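Local coordinates for protein Bacint_00347 (Bacteroides intestinalis DSM 17393, PDB 5MUM) that is a beta-propeller glycoside hydrolase, probably a rhamnosidase, at residues C232-Y237 with K249-P254; V218-E221 with E226-H229; V207-T212 with Q398-H403; T290-P295 with Q301-W306. One frame throughout, in Å; residues are numbered along the deposited sequence.

Contact 1: C232-Y237 with K249-P254; sequences CYARSY and KKYDLP
Y251 lays the CE2 corner of its phenol ring against the methyl of A234, with CE2 3.4 Å from A234 CB. The ring's far end does the polar work: Y251 OH donates to the backbone O of Y233 at 2.6 Å. That carbonyl lies at the ring edge, near its plane, and the donor is tilted 24° from the carbonyl plane. The torsion accounts for the reach, since CG stands anti to the carbonyl carbon (chi1 -86°) and the ring is carried toward the strand. Y251 OH also takes up the backbone N of E261, so one hydroxyl ties two backbones to the loop. A phenylalanine in its place would probably keep the touch on A234 but leave Y233 O without this donor and take this acceptor from E261 N. On the strand, the main partner of Y233 OH is H214 ND1; R235 grips it side-on as well, NE at 2.9 Å and NH2 at 3.1 Å, with the oxygen in the guanidinium plane. Y251 thus fastens the loop between strands 228-236 and 261-264 onto strand 228-236, whose C232 and A234 pack on W217 of strand 213-220, while Y233 and R235 touch P286 of strand 286-292.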
loop_
_atom_site.group_PDB
_atom_site.type_symbol
_atom_site.label_atom_id
_atom_site.label_comp_id
_atom_site.label_asym_id
_atom_site.label_seq_id
_atom_site.Cartn_x
_atom_site.Cartn_y
_atom_site.Cartn_z
ATOM N N CYS A 232 -8.905 -3.093 12.878
ATOM C CA CYS A 232 -8.117 -3.799 13.842
ATOM C C CYS A 232 -6.633 -3.602 13.570
ATOM O O CYS A 232 -6.237 -3.218 12.475
ATOM C CB CYS A 232 -8.447 -5.280 13.760
ATOM S SG CYS A 232 -10.218 -5.621 14.078
ATOM N N TYR A 233 -5.834 -3.932 14.572
ATOM C CA TYR A 233 -4.425 -3.644 14.567
ATOM C C TYR A 233 -3.615 -4.693 15.273
ATOM O O TYR A 233 -4.031 -5.224 16.327
ATOM C CB TYR A 233 -4.220 -2.314 15.248
ATOM C CG TYR A 233 -2.777 -1.895 15.353
ATOM C CD1 TYR A 233 -2.136 -1.331 14.287
ATOM C CD2 TYR A 233 -2.051 -2.104 16.544
ATOM C CE1 TYR A 233 -0.810 -0.958 14.374
ATOM C CE2 TYR A 233 -0.719 -1.761 16.642
ATOM C CZ TYR A 233 -0.112 -1.164 15.578
ATOM O OH TYR A 233 1.186 -0.781 15.706
ATOM N N ALA A 234 -2.391 -4.893 14.749
ATOM C CA ALA A 234 -1.402 -5.680 15.438
ATOM C C ALA A 234 -0.034 -5.185 15.009
ATOM O O ALA A 234 0.126 -4.602 13.922
ATOM C CB ALA A 234 -1.573 -7.155 15.093
ATOM N N ARG A 235 0.953 -5.441 15.849
ATOM C CA ARG A 235 2.339 -5.156 15.486
ATOM C C ARG A 235 3.284 -6.248 15.891
ATOM O O ARG A 235 3.004 -6.995 16.824
ATOM C CB ARG A 235 2.786 -3.840 16.087
ATOM C CG ARG A 235 2.901 -3.888 17.595
ATOM C CD ARG A 235 3.588 -2.725 18.181
ATOM N NE ARG A 235 2.815 -1.537 17.954
ATOM C CZ ARG A 235 2.612 -0.545 18.818
ATOM N NH1 ARG A 235 3.121 -0.539 20.058
ATOM N NH2 ARG A 235 1.867 0.475 18.402
ATOM N N SER A 236 4.424 -6.328 15.210
ATOM C CA SER A 236 5.439 -7.306 15.542
ATOM C C SER A 236 6.783 -6.626 15.483
ATOM O O SER A 236 7.156 -5.991 14.469
ATOM C CB SER A 236 5.428 -8.513 14.589
ATOM O OG SER A 236 6.587 -9.324 14.792
ATOM N N TYR A 237 7.512 -6.772 16.579
ATOM C CA TYR A 237 8.837 -6.226 16.670
ATOM C C TYR A 237 9.885 -7.189 16.141
ATOM O O TYR A 237 11.006 -6.790 15.888
ATOM C CB TYR A 237 9.124 -5.925 18.115
ATOM C CG TYR A 237 8.158 -4.968 18.763
ATOM C CD1 TYR A 237 8.373 -3.601 18.686
ATOM C CD2 TYR A 237 7.035 -5.431 19.465
ATOM C CE1 TYR A 237 7.511 -2.715 19.304
ATOM C CE2 TYR A 237 6.157 -4.556 20.096
ATOM C CZ TYR A 237 6.399 -3.209 20.017
ATOM O OH TYR A 237 5.548 -2.347 20.653
ATOM N N LYS A 249 -0.267 -5.601 25.066
ATOM C CA LYS A 249 -0.561 -7.022 25.332
ATOM C C LYS A 249 -0.149 -7.907 24.163
ATOM O O LYS A 249 -0.359 -7.564 22.980
ATOM C CB LYS A 249 -2.052 -7.247 25.639
ATOM C CG LYS A 249 -2.508 -6.664 26.987
ATOM N N LYS A 250 0.395 -9.068 24.484
ATOM C CA LYS A 250 0.773 -10.014 23.464
ATOM C C LYS A 250 -0.460 -10.709 22.899
ATOM O O LYS A 250 -1.374 -11.057 23.645
ATOM C CB LYS A 250 1.749 -11.047 24.023
ATOM C CG LYS A 250 2.428 -11.892 22.954
ATOM C CD LYS A 250 3.496 -12.811 23.538
ATOM C CE LYS A 250 3.547 -14.115 22.776
ATOM N NZ LYS A 250 4.826 -14.836 23.039
ATOM N N TYR A 251 -0.470 -10.955 21.597
ATOM C CA TYR A 251 -1.523 -11.776 21.001
ATOM C C TYR A 251 -1.256 -13.271 21.207
ATOM O O TYR A 251 -0.130 -13.712 21.106
ATOM C CB TYR A 251 -1.585 -11.544 19.510
ATOM C CG TYR A 251 -2.418 -10.382 19.076
ATOM C CD1 TYR A 251 -3.787 -10.458 19.125
ATOM C CD2 TYR A 251 -1.841 -9.208 18.597
ATOM C CE1 TYR A 251 -4.575 -9.425 18.694
ATOM C CE2 TYR A 251 -2.623 -8.170 18.148
ATOM C CZ TYR A 251 -4.009 -8.286 18.207
ATOM O OH TYR A 251 -4.828 -7.278 17.746
ATOM N N ASP A 252 -2.310 -14.017 21.462
ATOM C CA ASP A 252 -2.294 -15.470 21.305
ATOM C C ASP A 252 -2.842 -15.687 19.895
ATOM O O ASP A 252 -3.963 -15.277 19.597
ATOM C CB ASP A 252 -3.125 -16.128 22.420
ATOM C CG ASP A 252 -2.481 -15.948 23.813
ATOM N N LEU A 253 -2.020 -16.224 19.005
ATOM C CA LEU A 253 -2.359 -16.338 17.580
ATOM C C LEU A 253 -3.225 -17.563 17.314
ATOM O O LEU A 253 -3.168 -18.501 18.086
ATOM C CB LEU A 253 -1.085 -16.439 16.731
ATOM C CG LEU A 253 -0.129 -15.261 16.944
ATOM C CD1 LEU A 253 1.187 -15.446 16.205
ATOM C CD2 LEU A 253 -0.793 -13.953 16.517
ATOM N N PRO A 254 -4.025 -17.578 16.249
ATOM C CA PRO A 254 -4.199 -16.468 15.323
ATOM C C PRO A 254 -5.115 -15.375 15.860
ATOM O O PRO A 254 -5.704 -15.508 16.941
ATOM C CB PRO A 254 -4.832 -17.129 14.117
ATOM C CG PRO A 254 -5.663 -18.204 14.716
ATOM C CD PRO A 254 -4.899 -18.715 15.908
#

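Contact 2: V218-E221 with E226-H229; sequences VWRE and ETNH
R220 runs over T227 and N228 from CB outward. CB lies 3.4 Å from N228 OD1. CG comes within 3.2 Å of T227 OG1, a hydroxyl hydrogen-bonded to T222 N. CD passes 3.7 Å from N228 OD1, and NE donates to that oxygen at 2.8 Å. With CG anti to the backbone N (chi1 -176°) and the chain bent only at chi3, NE points almost straight at the amide oxygen (N-H...O 171°), and OD1 sits in the guanidinium plane. At the tip, NH1 reaches W223 O and NH2 makes a weak hydrogen bond to N274 OD1. N228 ND2 donates to L272 O and N274 OD1, holding the amide's other end.

W219 and H229 occupy the other face of the sheet. W219 CB stands over one face of the imidazole, 3.7 Å from its centroid, a CH-pi contact. H229 NE2 donates to E221 OE2 at 2.6 Å, with the oxygen in the ring plane but met on the anti side, 27° out of the carboxylate plane. R199 forms a salt bridge to the same oxygen, so two donors grip it.

Backbone bonds fix the register: W219 and H229 form a hydrogen-bonded antiparallel pair, and E221 N reaches T227 O at 3.1 Å. This closes the beta hairpin of strands 213-220 and 228-236, the middle pair of a four-stranded antiparallel propeller blade.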
loop_
_atom_site.group_PDB
_atom_site.type_symbol
_atom_site.label_atom_id
_atom_site.label_comp_id
_atom_site.label_asym_id
_atom_site.label_seq_id
_atom_site.Cartn_x
_atom_site.Cartn_y
_atom_site.Cartn_z
ATOM N N VAL A 218 -9.600 -4.565 8.048
ATOM C CA VAL A 218 -11.036 -4.534 8.255
ATOM C C VAL A 218 -11.518 -5.950 8.082
ATOM O O VAL A 218 -10.893 -6.763 7.369
ATOM C CB VAL A 218 -11.781 -3.602 7.297
ATOM C CG1 VAL A 218 -11.167 -2.206 7.327
ATOM C CG2 VAL A 218 -11.801 -4.133 5.893
ATOM N N TRP A 219 -12.619 -6.234 8.768
ATOM C CA TRP A 219 -13.332 -7.450 8.559
ATOM C C TRP A 219 -14.381 -7.242 7.497
ATOM O O TRP A 219 -14.801 -6.109 7.225
ATOM C CB TRP A 219 -14.029 -7.889 9.830
ATOM C CG TRP A 219 -13.179 -8.207 10.998
ATOM C CD1 TRP A 219 -13.187 -7.538 12.199
ATOM C CD2 TRP A 219 -12.289 -9.319 11.181
ATOM N NE1 TRP A 219 -12.349 -8.117 13.062
ATOM C CE2 TRP A 219 -11.760 -9.199 12.485
ATOM C CE3 TRP A 219 -11.838 -10.363 10.362
ATOM C CZ2 TRP A 219 -10.835 -10.130 13.027
ATOM C CZ3 TRP A 219 -10.883 -11.267 10.891
ATOM C CH2 TRP A 219 -10.403 -11.136 12.212
ATOM N N ARG A 220 -14.846 -8.345 6.929
ATOM C CA ARG A 220 -16.021 -8.323 6.031
ATOM C C ARG A 220 -16.826 -9.555 6.296
ATOM O O ARG A 220 -16.281 -10.671 6.188
ATOM C CB ARG A 220 -15.602 -8.230 4.585
ATOM C CG ARG A 220 -16.785 -8.118 3.643
ATOM C CD ARG A 220 -16.409 -8.273 2.203
ATOM N NE ARG A 220 -15.693 -7.127 1.692
ATOM C CZ ARG A 220 -15.355 -6.951 0.427
ATOM N NH1 ARG A 220 -15.726 -7.835 -0.494
ATOM N NH2 ARG A 220 -14.679 -5.862 0.068
ATOM N N GLU A 221 -18.088 -9.375 6.703
ATOM C CA GLU A 221 -18.854 -10.501 7.172
ATOM C C GLU A 221 -19.267 -11.434 6.056
ATOM O O GLU A 221 -19.203 -12.649 6.244
ATOM C CB GLU A 221 -20.121 -10.116 7.976
ATOM C CG GLU A 221 -19.881 -9.773 9.429
ATOM C CD GLU A 221 -18.897 -10.666 10.163
ATOM O OE1 GLU A 221 -19.291 -11.774 10.592
ATOM O OE2 GLU A 221 -17.739 -10.223 10.374
ATOM N N GLU A 226 -20.369 -4.046 1.413
ATOM C CA GLU A 226 -21.108 -3.271 2.421
ATOM C C GLU A 226 -20.988 -3.927 3.792
ATOM O O GLU A 226 -21.343 -3.316 4.778
ATOM C CB GLU A 226 -22.576 -3.066 2.048
ATOM C CG GLU A 226 -23.341 -4.329 1.799
ATOM C CD GLU A 226 -23.406 -4.701 0.320
ATOM O OE1 GLU A 226 -22.388 -4.512 -0.394
ATOM O OE2 GLU A 226 -24.483 -5.218 -0.119
ATOM N N THR A 227 -20.540 -5.188 3.853
ATOM C CA THR A 227 -20.390 -5.846 5.130
ATOM C C THR A 227 -18.978 -5.701 5.690
ATOM O O THR A 227 -18.659 -6.351 6.660
ATOM C CB THR A 227 -20.807 -7.317 5.106
ATOM O OG1 THR A 227 -19.851 -8.097 4.372
ATOM C CG2 THR A 227 -22.206 -7.453 4.574
ATOM N N ASN A 228 -18.177 -4.827 5.103
ATOM C CA ASN A 228 -16.922 -4.374 5.742
ATOM C C ASN A 228 -17.287 -3.761 7.101
ATOM O O ASN A 228 -18.219 -2.948 7.188
ATOM C CB ASN A 228 -16.192 -3.304 4.920
ATOM C CG ASN A 228 -15.442 -3.850 3.706
ATOM O OD1 ASN A 228 -15.227 -5.057 3.555
ATOM N ND2 ASN A 228 -15.015 -2.935 2.844
ATOM N N HIS A 229 -16.507 -4.077 8.134
ATOM C CA HIS A 229 -16.645 -3.412 9.416
ATOM C C HIS A 229 -15.355 -3.454 10.220
ATOM O O HIS A 229 -14.588 -4.416 10.114
ATOM C CB HIS A 229 -17.737 -4.055 10.267
ATOM C CG HIS A 229 -17.520 -5.506 10.559
ATOM N ND1 HIS A 229 -17.031 -5.955 11.764
ATOM C CD2 HIS A 229 -17.734 -6.609 9.814
ATOM C CE1 HIS A 229 -16.938 -7.278 11.737
ATOM N NE2 HIS A 229 -17.404 -7.700 10.582
#

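Contact 3: V207-T212 with Q398-H403; sequences VDEQGT and QKRRLH
E209 and R400 meet in a salt bridge between a type I beta turn, D208 to G211, and the residue that follows helix 393-399. The turn joins strands 200-207 and 213-220 of a propeller blade. E209 has CG anti to its carbonyl carbon (chi1 -67°) and is extended beyond CG, which sends the carboxylate outward from the turn. R400 leaves helical geometry with positive phi (51°); its side chain bends at chi2, runs straight through chi3 and turns its guanidinium at chi4, bringing that group in from the opposite direction. The two flat groups are not coplanar, their planes being 69° apart, and just one bond is well formed: NH1 donates to the syn lone pair of E209 OE1 at 3.0 Å, with the oxygen in the guanidinium plane. R400 NH2 has a partner of its own in W396 O, which helps fix the rotation of the group, and the aliphatic surroundings include A282, touched by both side chains.

The turn is braced from within. D208 OD1 forms an Asx turn with Q210 N at 2.8 Å and also accepts from T212 N at 3.0 Å, while D208 OD2 is bonded to H214. The two amides approach D208 OD1 from opposite faces of its carboxylate plane.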
loop_
_atom_site.group_PDB
_atom_site.type_symbol
_atom_site.label_atom_id
_atom_site.label_comp_id
_atom_site.label_asym_id
_atom_site.label_seq_id
_atom_site.Cartn_x
_atom_site.Cartn_y
_atom_site.Cartn_z
ATOM N N VAL A 207 6.255 -1.079 7.683
ATOM C CA VAL A 207 7.373 -1.326 8.573
ATOM C C VAL A 207 7.984 0.019 8.915
ATOM O O VAL A 207 8.349 0.794 8.033
ATOM C CB VAL A 207 8.413 -2.317 7.979
ATOM C CG1 VAL A 207 9.607 -2.442 8.921
ATOM C CG2 VAL A 207 7.788 -3.668 7.726
ATOM N N ASP A 208 8.114 0.284 10.216
ATOM C CA ASP A 208 8.529 1.574 10.648
ATOM C C ASP A 208 10.066 1.671 10.710
ATOM O O ASP A 208 10.804 0.725 10.351
ATOM C CB ASP A 208 7.799 1.978 11.961
ATOM C CG ASP A 208 8.259 1.180 13.187
ATOM O OD1 ASP A 208 9.408 0.623 13.189
ATOM O OD2 ASP A 208 7.450 1.161 14.143
ATOM N N GLU A 209 10.521 2.828 11.158
ATOM C CA GLU A 209 11.970 3.132 11.228
ATOM C C GLU A 209 12.733 2.286 12.266
ATOM O O GLU A 209 13.962 2.207 12.233
ATOM C CB GLU A 209 12.152 4.660 11.412
ATOM C CG GLU A 209 11.689 5.418 10.147
ATOM C CD GLU A 209 11.230 6.865 10.367
ATOM O OE1 GLU A 209 12.055 7.582 10.926
ATOM O OE2 GLU A 209 10.061 7.294 9.959
ATOM N N GLN A 210 12.024 1.638 13.176
ATOM C CA GLN A 210 12.610 0.691 14.114
ATOM C C GLN A 210 12.594 -0.737 13.602
ATOM O O GLN A 210 13.085 -1.631 14.291
ATOM C CB GLN A 210 11.847 0.692 15.436
ATOM C CG GLN A 210 11.863 2.007 16.193
ATOM C CD GLN A 210 13.207 2.308 16.806
ATOM O OE1 GLN A 210 13.871 1.411 17.321
ATOM N NE2 GLN A 210 13.616 3.584 16.766
ATOM N N GLY A 211 12.001 -0.972 12.431
ATOM C CA GLY A 211 11.851 -2.308 11.899
ATOM C C GLY A 211 10.650 -3.081 12.410
ATOM O O GLY A 211 10.529 -4.287 12.171
ATOM N N THR A 212 9.716 -2.357 13.008
ATOM C CA THR A 212 8.491 -2.934 13.546
ATOM C C THR A 212 7.480 -3.053 12.423
ATOM O O THR A 212 7.289 -2.107 11.651
ATOM C CB THR A 212 7.953 -2.065 14.670
ATOM O OG1 THR A 212 8.928 -2.077 15.709
ATOM C CG2 THR A 212 6.646 -2.581 15.246
ATOM N N GLN A 398 13.866 7.707 5.288
ATOM C CA GLN A 398 15.304 7.983 5.265
ATOM C C GLN A 398 15.605 9.475 5.146
ATOM O O GLN A 398 16.541 9.943 5.772
ATOM C CB GLN A 398 15.986 7.187 4.145
ATOM C CG GLN A 398 16.029 5.686 4.452
ATOM C CD GLN A 398 16.303 4.809 3.242
ATOM O OE1 GLN A 398 16.935 5.233 2.269
ATOM N NE2 GLN A 398 15.799 3.574 3.285
ATOM N N LYS A 399 14.823 10.198 4.348
ATOM C CA LYS A 399 15.112 11.601 4.019
ATOM C C LYS A 399 14.003 12.591 4.280
ATOM O O LYS A 399 14.184 13.775 4.029
ATOM C CB LYS A 399 15.543 11.709 2.546
ATOM C CG LYS A 399 16.764 10.905 2.174
ATOM N N ARG A 400 12.850 12.134 4.756
ATOM C CA ARG A 400 11.671 12.973 4.904
ATOM C C ARG A 400 11.303 13.752 3.634
ATOM O O ARG A 400 10.871 14.914 3.688
ATOM C CB ARG A 400 11.785 13.911 6.131
ATOM C CG ARG A 400 11.848 13.178 7.467
ATOM C CD ARG A 400 10.525 12.532 7.812
ATOM N NE ARG A 400 10.581 11.960 9.135
ATOM C CZ ARG A 400 11.034 10.755 9.451
ATOM N NH1 ARG A 400 11.047 10.400 10.726
ATOM N NH2 ARG A 400 11.500 9.911 8.538
ATOM N N ARG A 401 11.437 13.082 2.501
ATOM C CA ARG A 401 10.913 13.625 1.253
ATOM C C ARG A 401 9.774 12.762 0.804
ATOM O O ARG A 401 9.863 11.513 0.895
ATOM C CB ARG A 401 11.975 13.648 0.181
ATOM C CG ARG A 401 13.155 14.532 0.581
ATOM C CD ARG A 401 13.900 14.959 -0.672
ATOM N NE ARG A 401 15.302 14.599 -0.687
ATOM C CZ ARG A 401 16.019 14.374 -1.802
ATOM N NH1 ARG A 401 17.297 14.039 -1.675
ATOM N NH2 ARG A 401 15.475 14.450 -3.041
ATOM N N LEU A 402 8.705 13.432 0.366
ATOM C CA LEU A 402 7.508 12.769 -0.106
ATOM C C LEU A 402 7.478 12.767 -1.632
ATOM O O LEU A 402 7.344 13.835 -2.262
ATOM C CB LEU A 402 6.275 13.421 0.477
ATOM C CG LEU A 402 4.950 12.867 -0.033
ATOM C CD1 LEU A 402 4.840 11.361 0.239
ATOM C CD2 LEU A 402 3.831 13.654 0.620
ATOM N N HIS A 403 7.645 11.571 -2.214
ATOM C CA HIS A 403 7.558 11.345 -3.642
ATOM C C HIS A 403 6.424 10.365 -3.949
ATOM O O HIS A 403 6.348 9.254 -3.371
ATOM C CB HIS A 403 8.840 10.768 -4.211
ATOM C CG HIS A 403 9.992 11.722 -4.242
ATOM N ND1 HIS A 403 11.160 11.429 -4.914
ATOM C CD2 HIS A 403 10.181 12.939 -3.676
ATOM C CE1 HIS A 403 12.018 12.423 -4.751
ATOM N NE2 HIS A 403 11.457 13.342 -3.987
#

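Contact 4: T290-P295 with Q301-W306; sequences TYWRDP and QYRIVW. With EDO (1,2-ethanediol), chain B.
W292 places CG between its backbone N and carbonyl carbon (chi1 68°), and R303 bends at chi2 (-73°); together these torsions lay the guanidinium flat on the indole. The planes are 11° apart. R303 CZ sits 3.8 Å from the centroid of the W292 five-membered ring, a cation-pi contact, and R303 CG lies over the six-membered ring, 3.4 Å from its centroid, a CH-pi contact. V305 CG2 meets the indole at its edge.

At its tip R303 holds D294 OD1 end-on, NH2 at 2.9 Å and NH1 at 3.1 Å, both from the same face of the carboxylate plane. NH2 also donates to W292 O at 2.9 Å, opposite the face that Q301 N uses. The backbones form the antiparallel hairpin of strands 286-292 and 301-307, the middle strands of another four-stranded propeller blade, with T290 and W292 in hydrogen-bonded pairs with R303 and Q301. Were R303 cut back to an alanine, D294 would probably lose its charge partner and the W292 indole the guanidinium on its face.

On the sheet face of Y291 and Y302, the Y291 edge is turned toward the Y302 ring face in an offset edge-to-face pair, centroids 5.9 Å apart. Y302 OH is anchored on A337 O. A water bridges the salt bridge, donating to D294 OD2 at 2.8 Å and accepting weakly from R303 NH1.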
loop_
_atom_site.group_PDB
_atom_site.type_symbol
_atom_site.label_atom_id
_atom_site.label_comp_id
_atom_site.label_asym_id
_atom_site.label_seq_id
_atom_site.Cartn_x
_atom_site.Cartn_y
_atom_site.Cartn_z
ATOM N N THR A 290 -8.216 5.859 6.009
ATOM C CA THR A 290 -9.295 5.207 5.321
ATOM C C THR A 290 -10.448 6.188 5.122
ATOM O O THR A 290 -10.289 7.392 5.296
ATOM C CB THR A 290 -9.720 3.947 6.069
ATOM O OG1 THR A 290 -10.710 3.245 5.302
ATOM C CG2 THR A 290 -10.198 4.281 7.487
ATOM N N TYR A 291 -11.603 5.675 4.727
ATOM C CA TYR A 291 -12.777 6.501 4.768
ATOM C C TYR A 291 -13.983 5.673 5.119
ATOM O O TYR A 291 -13.989 4.451 4.920
ATOM C CB TYR A 291 -12.977 7.221 3.432
ATOM C CG TYR A 291 -13.146 6.363 2.210
ATOM C CD1 TYR A 291 -14.332 5.684 1.951
ATOM C CD2 TYR A 291 -12.126 6.279 1.255
ATOM C CE1 TYR A 291 -14.506 4.949 0.793
ATOM C CE2 TYR A 291 -12.290 5.545 0.087
ATOM C CZ TYR A 291 -13.499 4.878 -0.130
ATOM O OH TYR A 291 -13.681 4.143 -1.258
ATOM N N TRP A 292 -14.980 6.354 5.650
ATOM C CA TRP A 292 -16.290 5.775 5.890
ATOM C C TRP A 292 -17.282 6.891 6.073
ATOM O O TRP A 292 -16.910 8.067 6.126
ATOM C CB TRP A 292 -16.282 4.829 7.085
ATOM C CG TRP A 292 -16.083 5.457 8.413
ATOM C CD1 TRP A 292 -17.010 6.111 9.156
ATOM C CD2 TRP A 292 -14.875 5.475 9.164
ATOM N NE1 TRP A 292 -16.464 6.532 10.317
ATOM C CE2 TRP A 292 -15.150 6.152 10.366
ATOM C CE3 TRP A 292 -13.592 4.997 8.931
ATOM C CZ2 TRP A 292 -14.183 6.382 11.340
ATOM C CZ3 TRP A 292 -12.606 5.189 9.925
ATOM C CH2 TRP A 292 -12.917 5.878 11.111
ATOM N N ARG A 293 -18.540 6.499 6.204
ATOM C CA ARG A 293 -19.648 7.395 6.295
ATOM C C ARG A 293 -20.270 7.327 7.710
ATOM O O ARG A 293 -20.474 6.239 8.245
ATOM C CB ARG A 293 -20.681 6.935 5.279
ATOM C CG ARG A 293 -21.678 7.967 4.899
ATOM C CD ARG A 293 -23.067 7.444 4.942
ATOM N NE ARG A 293 -23.300 6.116 4.491
ATOM C CZ ARG A 293 -23.644 5.074 5.257
ATOM N NH1 ARG A 293 -23.772 5.126 6.619
ATOM N NH2 ARG A 293 -23.872 3.950 4.632
ATOM N N ASP A 294 -20.551 8.479 8.299
ATOM C CA ASP A 294 -21.212 8.536 9.616
ATOM C C ASP A 294 -22.643 8.014 9.490
ATOM O O ASP A 294 -23.254 8.152 8.450
ATOM C CB ASP A 294 -21.348 9.966 10.147
ATOM C CG ASP A 294 -20.050 10.567 10.610
ATOM O OD1 ASP A 294 -19.034 9.879 10.757
ATOM O OD2 ASP A 294 -20.052 11.788 10.840
ATOM N N PRO A 295 -23.212 7.491 10.578
ATOM C CA PRO A 295 -24.610 7.025 10.499
ATOM C C PRO A 295 -25.637 8.066 10.027
ATOM O O PRO A 295 -26.612 7.745 9.308
ATOM C CB PRO A 295 -24.880 6.582 11.924
ATOM C CG PRO A 295 -23.550 6.113 12.393
ATOM C CD PRO A 295 -22.611 7.172 11.868
ATOM N N GLN A 301 -16.432 10.204 4.243
ATOM C CA GLN A 301 -15.409 11.191 4.551
ATOM C C GLN A 301 -14.130 10.465 4.862
ATOM O O GLN A 301 -14.135 9.401 5.524
ATOM C CB GLN A 301 -15.801 11.995 5.778
ATOM C CG GLN A 301 -17.115 12.717 5.684
ATOM C CD GLN A 301 -17.042 13.975 4.800
ATOM O OE1 GLN A 301 -15.971 14.378 4.299
ATOM N NE2 GLN A 301 -18.202 14.600 4.611
ATOM N N TYR A 302 -13.050 11.038 4.406
ATOM C CA TYR A 302 -11.730 10.564 4.755
ATOM C C TYR A 302 -11.467 10.709 6.239
ATOM O O TYR A 302 -11.912 11.674 6.885
ATOM C CB TYR A 302 -10.674 11.334 4.021
ATOM C CG TYR A 302 -10.511 11.008 2.563
ATOM C CD1 TYR A 302 -9.919 9.825 2.169
ATOM C CD2 TYR A 302 -10.920 11.893 1.576
ATOM C CE1 TYR A 302 -9.737 9.514 0.846
ATOM C CE2 TYR A 302 -10.767 11.580 0.240
ATOM C CZ TYR A 302 -10.130 10.418 -0.122
ATOM O OH TYR A 302 -9.919 10.132 -1.447
ATOM N N ARG A 303 -10.749 9.719 6.765
ATOM C CA ARG A 303 -10.487 9.589 8.184
ATOM C C ARG A 303 -9.047 9.237 8.430
ATOM O O ARG A 303 -8.362 8.648 7.568
ATOM C CB ARG A 303 -11.280 8.440 8.808
ATOM C CG ARG A 303 -12.719 8.358 8.417
ATOM C CD ARG A 303 -13.538 9.434 9.068
ATOM N NE ARG A 303 -14.886 9.377 8.519
ATOM C CZ ARG A 303 -15.980 9.741 9.163
ATOM N NH1 ARG A 303 -15.936 10.147 10.428
ATOM N NH2 ARG A 303 -17.128 9.689 8.541
ATOM N N ILE A 304 -8.624 9.521 9.649
ATOM C CA ILE A 304 -7.332 9.097 10.121
ATOM C C ILE A 304 -7.588 8.488 11.483
ATOM O O ILE A 304 -8.394 9.003 12.255
ATOM C CB ILE A 304 -6.338 10.255 10.116
ATOM C CG1 ILE A 304 -4.933 9.728 10.341
ATOM C CG2 ILE A 304 -6.702 11.337 11.120
ATOM C CD1 ILE A 304 -3.924 10.835 10.246
ATOM N N VAL A 305 -6.975 7.333 11.719
ATOM C CA VAL A 305 -7.159 6.576 12.950
ATOM C C VAL A 305 -5.751 6.352 13.434
ATOM O O VAL A 305 -4.910 5.903 12.656
ATOM C CB VAL A 305 -7.846 5.249 12.685
ATOM C CG1 VAL A 305 -7.965 4.424 13.971
ATOM C CG2 VAL A 305 -9.200 5.481 12.069
ATOM N N TRP A 306 -5.454 6.701 14.674
ATOM C CA TRP A 306 -4.063 6.591 15.121
ATOM C C TRP A 306 -3.992 6.274 16.604
ATOM O O TRP A 306 -4.954 6.494 17.338
ATOM C CB TRP A 306 -3.246 7.832 14.768
ATOM C CG TRP A 306 -3.508 9.036 15.640
ATOM C CD1 TRP A 306 -2.685 9.529 16.605
ATOM C CD2 TRP A 306 -4.657 9.915 15.609
ATOM N NE1 TRP A 306 -3.237 10.644 17.180
ATOM C CE2 TRP A 306 -4.447 10.903 16.596
ATOM C CE3 TRP A 306 -5.819 9.974 14.832
ATOM C CZ2 TRP A 306 -5.354 11.939 16.829
ATOM C CZ3 TRP A 306 -6.722 11.003 15.063
ATOM C CH2 TRP A 306 -6.506 11.945 16.074
HETATM C C1 EDO B . -8.661 0.561 5.853
HETATM O O1 EDO B . -8.322 -0.722 6.175
HETATM C C2 EDO B . -10.050 0.470 5.350
HETATM O O2 EDO B . -10.967 0.921 6.308
HETATM O O HOH W 1 -17.424 12.608 11.572
#

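In the fold
Contacts 1, 2 and 4 are buried, whereas contact 3 lies at the surface. Contacts 1 and 2 share strand 228-236 and touch through C232 SG and W219 NE1, 3.4 Å apart. Contact 4 repeats the hairpin of contact 2 in a different four-stranded sheet, its centre about 14 Å away. Both hairpins combine backbone pairing with a charged group beside an aromatic ring, but in contact 2 the ring itself donates to a carboxylate, while in contact 4 it underlies a guanidinium. Contact 1 relies on one hydroxyl-to-backbone bond and a methyl against a ring. Contact 3 has one salt bridge across 185 intervening residues, and segment 207-212 touches contact 1 where T212 meets Y237.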